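Local coordinates for scaffolding protein (Clostridium cellulolyticum, PDB 1G43) that probably binds crystalline cellulose through its family IIIa module, helping to hold the cellulosome that the scaffoldin organises on its substrate, at residues T3-V8 / A148-T153; Q9-S14 / G138-W143. All blocks are in the same frame, centred on the assembly; numbering follows the deposited sequence.

Interaction 1: T3-V8 / A148-T153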
loop_
_atom_site.group_PDB
_atom_site.type_symbol
_atom_site.label_atom_id
_atom_site.label_comp_id
_atom_site.label_asym_id
_atom_site.label_seq_id
_atom_site.Cartn_x
_atom_site.Cartn_y
_atom_site.Cartn_z
ATOM N N THR A 3 -4.347 -11.235 11.249
ATOM C CA THR A 3 -4.018 -11.203 12.680
ATOM C C THR A 3 -4.536 -9.986 13.475
ATOM O O THR A 3 -4.609 -10.036 14.716
ATOM C CB THR A 3 -2.492 -11.319 12.869
ATOM O OG1 THR A 3 -1.844 -10.328 12.052
ATOM C CG2 THR A 3 -2.002 -12.709 12.467
ATOM N N GLY A 4 -4.883 -8.900 12.799
ATOM C CA GLY A 4 -5.415 -7.747 13.522
ATOM C C GLY A 4 -4.404 -7.001 14.384
ATOM O O GLY A 4 -4.757 -6.326 15.353
ATOM N N VAL A 5 -3.136 -7.148 14.024
ATOM C CA VAL A 5 -2.040 -6.490 14.703
ATOM C C VAL A 5 -2.101 -5.030 14.294
ATOM O O VAL A 5 -1.608 -4.144 14.996
ATOM C CB VAL A 5 -0.726 -7.145 14.268
ATOM C CG1 VAL A 5 0.410 -6.129 14.240
ATOM C CG2 VAL A 5 -0.398 -8.282 15.247
ATOM N N VAL A 6 -2.708 -4.786 13.136
ATOM C CA VAL A 6 -2.888 -3.423 12.620
ATOM C C VAL A 6 -4.224 -3.312 11.903
ATOM O O VAL A 6 -4.794 -4.304 11.467
ATOM C CB VAL A 6 -1.758 -3.009 11.640
ATOM C CG1 VAL A 6 -0.432 -3.171 12.320
ATOM C CG2 VAL A 6 -1.808 -3.831 10.360
ATOM N N SER A 7 -4.726 -2.096 11.807
ATOM C CA SER A 7 -5.970 -1.823 11.116
ATOM C C SER A 7 -5.523 -0.964 9.929
ATOM O O SER A 7 -4.572 -0.193 10.064
ATOM C CB SER A 7 -6.875 -1.007 12.044
ATOM O OG SER A 7 -7.998 -0.449 11.360
ATOM N N VAL A 8 -6.181 -1.061 8.781
ATOM C CA VAL A 8 -5.752 -0.220 7.653
ATOM C C VAL A 8 -6.862 0.473 6.858
ATOM O O VAL A 8 -7.893 -0.127 6.564
ATOM C CB VAL A 8 -4.910 -1.025 6.644
ATOM C CG1 VAL A 8 -4.502 -0.105 5.470
ATOM C CG2 VAL A 8 -3.692 -1.634 7.337
ATOM N N ALA A 148 -1.962 -6.094 4.281
ATOM C CA ALA A 148 -0.898 -5.628 5.135
ATOM C C ALA A 148 -0.357 -6.852 5.834
ATOM O O ALA A 148 -1.130 -7.649 6.393
ATOM C CB ALA A 148 -1.427 -4.643 6.142
ATOM N N PHE A 149 0.970 -7.000 5.774
ATOM C CA PHE A 149 1.693 -8.106 6.393
ATOM C C PHE A 149 2.638 -7.569 7.434
ATOM O O PHE A 149 3.315 -6.565 7.221
ATOM C CB PHE A 149 2.541 -8.862 5.376
ATOM C CG PHE A 149 1.746 -9.613 4.364
ATOM C CD1 PHE A 149 1.181 -8.958 3.283
ATOM C CD2 PHE A 149 1.547 -10.974 4.503
ATOM C CE1 PHE A 149 0.424 -9.651 2.349
ATOM C CE2 PHE A 149 0.791 -11.677 3.575
ATOM C CZ PHE A 149 0.225 -10.998 2.490
ATOM N N VAL A 150 2.681 -8.245 8.572
ATOM C CA VAL A 150 3.581 -7.845 9.631
ATOM C C VAL A 150 4.478 -9.023 9.883
ATOM O O VAL A 150 3.997 -10.132 10.201
ATOM C CB VAL A 150 2.818 -7.502 10.880
ATOM C CG1 VAL A 150 3.774 -7.375 12.043
ATOM C CG2 VAL A 150 2.071 -6.190 10.659
ATOM N N GLY A 151 5.782 -8.809 9.707
ATOM C CA GLY A 151 6.727 -9.891 9.921
ATOM C C GLY A 151 6.501 -11.097 9.014
ATOM O O GLY A 151 6.950 -12.205 9.323
ATOM N N GLY A 152 5.811 -10.921 7.893
ATOM C CA GLY A 152 5.621 -12.062 7.014
ATOM C C GLY A 152 4.279 -12.750 7.122
ATOM O O GLY A 152 4.028 -13.691 6.386
ATOM N N THR A 153 3.420 -12.312 8.034
ATOM C CA THR A 153 2.099 -12.923 8.140
ATOM C C THR A 153 0.994 -11.864 8.013
ATOM O O THR A 153 1.133 -10.731 8.492
ATOM C CB THR A 153 1.931 -13.713 9.472
ATOM O OG1 THR A 153 1.784 -12.798 10.569
ATOM C CG2 THR A 153 3.159 -14.590 9.728
HETATM O O HOH W 1 0.485 -9.959 11.526
#
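Val-5, Val-6 and Val-8 point their side chains at Ala-148 and Val-150, so the facing strands 6-8 and 148-150 meet through aliphatic groups. Strand 6-8 belongs to one sheet and strand 148-150 to the other; their short axes pass 8.9 Å apart at 163°, nearly antiparallel, and no direct hydrogen bond joins the segments. Val-6 works with both branches. With chi1 at -56°, its two methyls straddle the backbone N, which lets CG1 approach Val-150 CG2 while CG2 turns to the CB of Ala-148. The same Ala-148 CB also receives Val-8 CG2 at 4.0 Å, and is thus met by one methyl from each of these two valines. A chi1 of 168° sends Val-150 CG1 anti to the backbone N and leaves CG2, beside that N, facing the other segment; Val-5 comes across it obliquely, its CG1 lying 3.9 Å from Val-150 CG2. Ile-36 packs on Val-5 and Val-6, while Leu-41 and Leu-43 lie against Val-150 and Ala-148, extending the apolar layer.

Beyond Val-150 the chain reverses in a type I' turn, with Gly-151 and Gly-152 at positive phi. The turn is pinned by Val-150 N to Thr-153 O at 2.9 Å and by Thr-153 N to Val-150 O at 3.1 Å. It brings Thr-153 opposite Thr-3, where Thr-3 CG2 stands 4.2 Å from Thr-153 OG1. The hydroxyl of Thr-3 is bonded to Leu-154 O. A water donates to Thr-153 O, though its 2.4 Å separation from Thr-3 OG1 is too short to trust as a link.

The chemistry implies that dispersion and burial of methyl groups join the facing strands, with polar groups confined to the exposed threonine end.

Interaction 2: Q9-S14 / G138-W143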
loop_
_atom_site.group_PDB
_atom_site.type_symbol
_atom_site.label_atom_id
_atom_site.label_comp_id
_atom_site.label_asym_id
_atom_site.label_seq_id
_atom_site.Cartn_x
_atom_site.Cartn_y
_atom_site.Cartn_z
ATOM N N GLN A 9 -6.661 1.736 6.529
ATOM C CA GLN A 9 -7.627 2.461 5.724
ATOM C C GLN A 9 -6.978 2.811 4.401
ATOM O O GLN A 9 -5.745 2.929 4.307
ATOM C CB GLN A 9 -8.112 3.711 6.431
ATOM C CG GLN A 9 -9.246 3.434 7.378
ATOM C CD GLN A 9 -9.800 4.701 7.970
ATOM O OE1 GLN A 9 -9.084 5.469 8.627
ATOM N NE2 GLN A 9 -11.068 4.944 7.735
ATOM N N PHE A 10 -7.808 3.003 3.382
ATOM C CA PHE A 10 -7.316 3.246 2.045
ATOM C C PHE A 10 -8.089 4.337 1.303
ATOM O O PHE A 10 -9.213 4.645 1.662
ATOM C CB PHE A 10 -7.407 1.910 1.302
ATOM C CG PHE A 10 -7.161 1.996 -0.173
ATOM C CD1 PHE A 10 -5.901 1.795 -0.689
ATOM C CD2 PHE A 10 -8.203 2.243 -1.042
ATOM C CE1 PHE A 10 -5.667 1.832 -2.079
ATOM C CE2 PHE A 10 -7.993 2.287 -2.409
ATOM C CZ PHE A 10 -6.723 2.080 -2.934
ATOM N N ASN A 11 -7.462 4.927 0.283
ATOM C CA ASN A 11 -8.082 5.951 -0.572
ATOM C C ASN A 11 -7.160 6.154 -1.770
ATOM O O ASN A 11 -5.965 5.874 -1.680
ATOM C CB ASN A 11 -8.333 7.282 0.205
ATOM C CG ASN A 11 -7.300 8.403 -0.089
ATOM O OD1 ASN A 11 -7.122 8.849 -1.230
ATOM N ND2 ASN A 11 -6.641 8.886 0.969
ATOM N N ASN A 12 -7.716 6.562 -2.904
ATOM C CA ASN A 12 -6.915 6.842 -4.092
ATOM C C ASN A 12 -7.397 8.160 -4.715
ATOM O O ASN A 12 -7.332 8.355 -5.926
ATOM C CB ASN A 12 -7.013 5.702 -5.119
ATOM C CG ASN A 12 -8.439 5.319 -5.423
ATOM O OD1 ASN A 12 -9.371 6.097 -5.187
ATOM N ND2 ASN A 12 -8.623 4.119 -5.959
ATOM N N GLY A 13 -7.879 9.070 -3.878
ATOM C CA GLY A 13 -8.360 10.349 -4.383
ATOM C C GLY A 13 -9.332 10.155 -5.531
ATOM O O GLY A 13 -9.343 10.931 -6.496
ATOM N N SER A 14 -10.130 9.098 -5.422
ATOM C CA SER A 14 -11.121 8.758 -6.419
ATOM C C SER A 14 -10.595 8.926 -7.862
ATOM O O SER A 14 -11.106 9.740 -8.620
ATOM C CB SER A 14 -12.382 9.615 -6.209
ATOM O OG SER A 14 -13.475 9.077 -6.946
ATOM N N GLY A 138 -12.529 8.313 -2.521
ATOM C CA GLY A 138 -12.063 9.675 -2.430
ATOM C C GLY A 138 -11.609 10.055 -1.055
ATOM O O GLY A 138 -10.878 11.035 -0.897
ATOM N N SER A 139 -12.034 9.292 -0.057
ATOM C CA SER A 139 -11.632 9.565 1.323
ATOM C C SER A 139 -11.201 8.241 1.941
ATOM O O SER A 139 -11.546 7.189 1.433
ATOM C CB SER A 139 -12.806 10.154 2.084
ATOM O OG SER A 139 -13.937 9.287 1.987
ATOM N N TYR A 140 -10.430 8.270 3.019
ATOM C CA TYR A 140 -9.992 7.011 3.621
ATOM C C TYR A 140 -11.216 6.165 3.975
ATOM O O TYR A 140 -12.231 6.683 4.424
ATOM C CB TYR A 140 -9.123 7.260 4.882
ATOM C CG TYR A 140 -7.655 7.599 4.590
ATOM C CD1 TYR A 140 -6.814 6.679 3.949
ATOM C CD2 TYR A 140 -7.129 8.868 4.876
ATOM C CE1 TYR A 140 -5.492 7.014 3.590
ATOM C CE2 TYR A 140 -5.799 9.219 4.515
ATOM C CZ TYR A 140 -4.997 8.283 3.874
ATOM O OH TYR A 140 -3.708 8.619 3.483
ATOM N N MET A 141 -11.113 4.859 3.770
ATOM C CA MET A 141 -12.196 3.958 4.107
ATOM C C MET A 141 -11.637 2.552 4.361
ATOM O O MET A 141 -10.527 2.238 3.945
ATOM C CB MET A 141 -13.205 3.915 2.968
ATOM C CG MET A 141 -12.663 3.285 1.691
ATOM S SD MET A 141 -13.957 3.329 0.436
ATOM C CE MET A 141 -13.795 1.724 -0.326
ATOM N N ASP A 142 -12.408 1.706 5.032
ATOM C CA ASP A 142 -11.986 0.336 5.307
ATOM C C ASP A 142 -12.164 -0.424 4.010
ATOM O O ASP A 142 -13.293 -0.687 3.608
ATOM C CB ASP A 142 -12.883 -0.297 6.368
ATOM C CG ASP A 142 -12.483 -1.735 6.694
ATOM O OD1 ASP A 142 -11.382 -1.969 7.263
ATOM O OD2 ASP A 142 -13.281 -2.643 6.376
ATOM N N TRP A 143 -11.070 -0.761 3.346
ATOM C CA TRP A 143 -11.142 -1.474 2.084
ATOM C C TRP A 143 -10.316 -2.745 2.281
ATOM O O TRP A 143 -9.090 -2.723 2.423
ATOM C CB TRP A 143 -10.600 -0.574 0.958
ATOM C CG TRP A 143 -10.488 -1.198 -0.419
ATOM C CD1 TRP A 143 -9.358 -1.301 -1.170
ATOM C CD2 TRP A 143 -11.549 -1.771 -1.214
ATOM N NE1 TRP A 143 -9.640 -1.899 -2.377
ATOM C CE2 TRP A 143 -10.973 -2.198 -2.431
ATOM C CE3 TRP A 143 -12.923 -1.960 -1.015
ATOM C CZ2 TRP A 143 -11.720 -2.809 -3.444
ATOM C CZ3 TRP A 143 -13.675 -2.573 -2.024
ATOM C CH2 TRP A 143 -13.072 -2.991 -3.219
#
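A single antiparallel beta bridge fastens the loop 138-143 to the edge of strand 6-11. Phe-10 and Met-141 form a hydrogen-bonded pair: Phe-10 N gives to Met-141 O at 2.9 Å, and Met-141 N returns to Phe-10 O at 2.8 Å, this second bond more bent, at 138°. Phe-10 O is also met by the CA of Tyr-140, in a CH...O contact of 3.2 Å.

The amide of Asn-11 stands steeply on the Tyr-140 ring, their planes 71° apart, with ND2 3.3 Å above the middle of one ring face. The other end of that amide, OD1, accepts from Gly-13 N at 2.8 Å; this Asx turn fixes how the amide is rotated. Gln-9, extended beyond CG, lays its CB 4.0 Å from Tyr-140 CB and brings its amide carbon beside the same atom. Phe-10 has CG anti to its backbone N (chi1 170°), as has Trp-143, and the two side chains lie alongside each other, Trp-143 CD1 over a face of the phenyl ring and 3.7 Å from Phe-10 CD2.

Outer partners hold the polar ends: Tyr-140 OH bonds Glu-113, and Trp-143 NE1 bonds Ser-133 O. Strand 18-30 pairs with the backbone of Gln-9 and Asn-11, so strand 6-11 is flanked by that strand on one edge and by the loop on the other.

Overall arrangement
Both contacts use strand 6-11 in turn. Interaction 1 sets its first half face to face with strand 147-150 of the other sheet, through side chains; interaction 2 takes its second half edge to edge, through backbone bonds, to the loop that precedes strand 147-150. One strand therefore meets two consecutive parts of the chain's C-terminal region, and the pairing of interaction 2 lies within the chain span enclosed by interaction 1. Their centres are about 18 Å apart, and they touch where Val-8 O packs 4.0 Å from Asp-142 OD1. None of the calcium ligands belongs to either contact; the ion lies about 13 Å from the Trp-143 side chain.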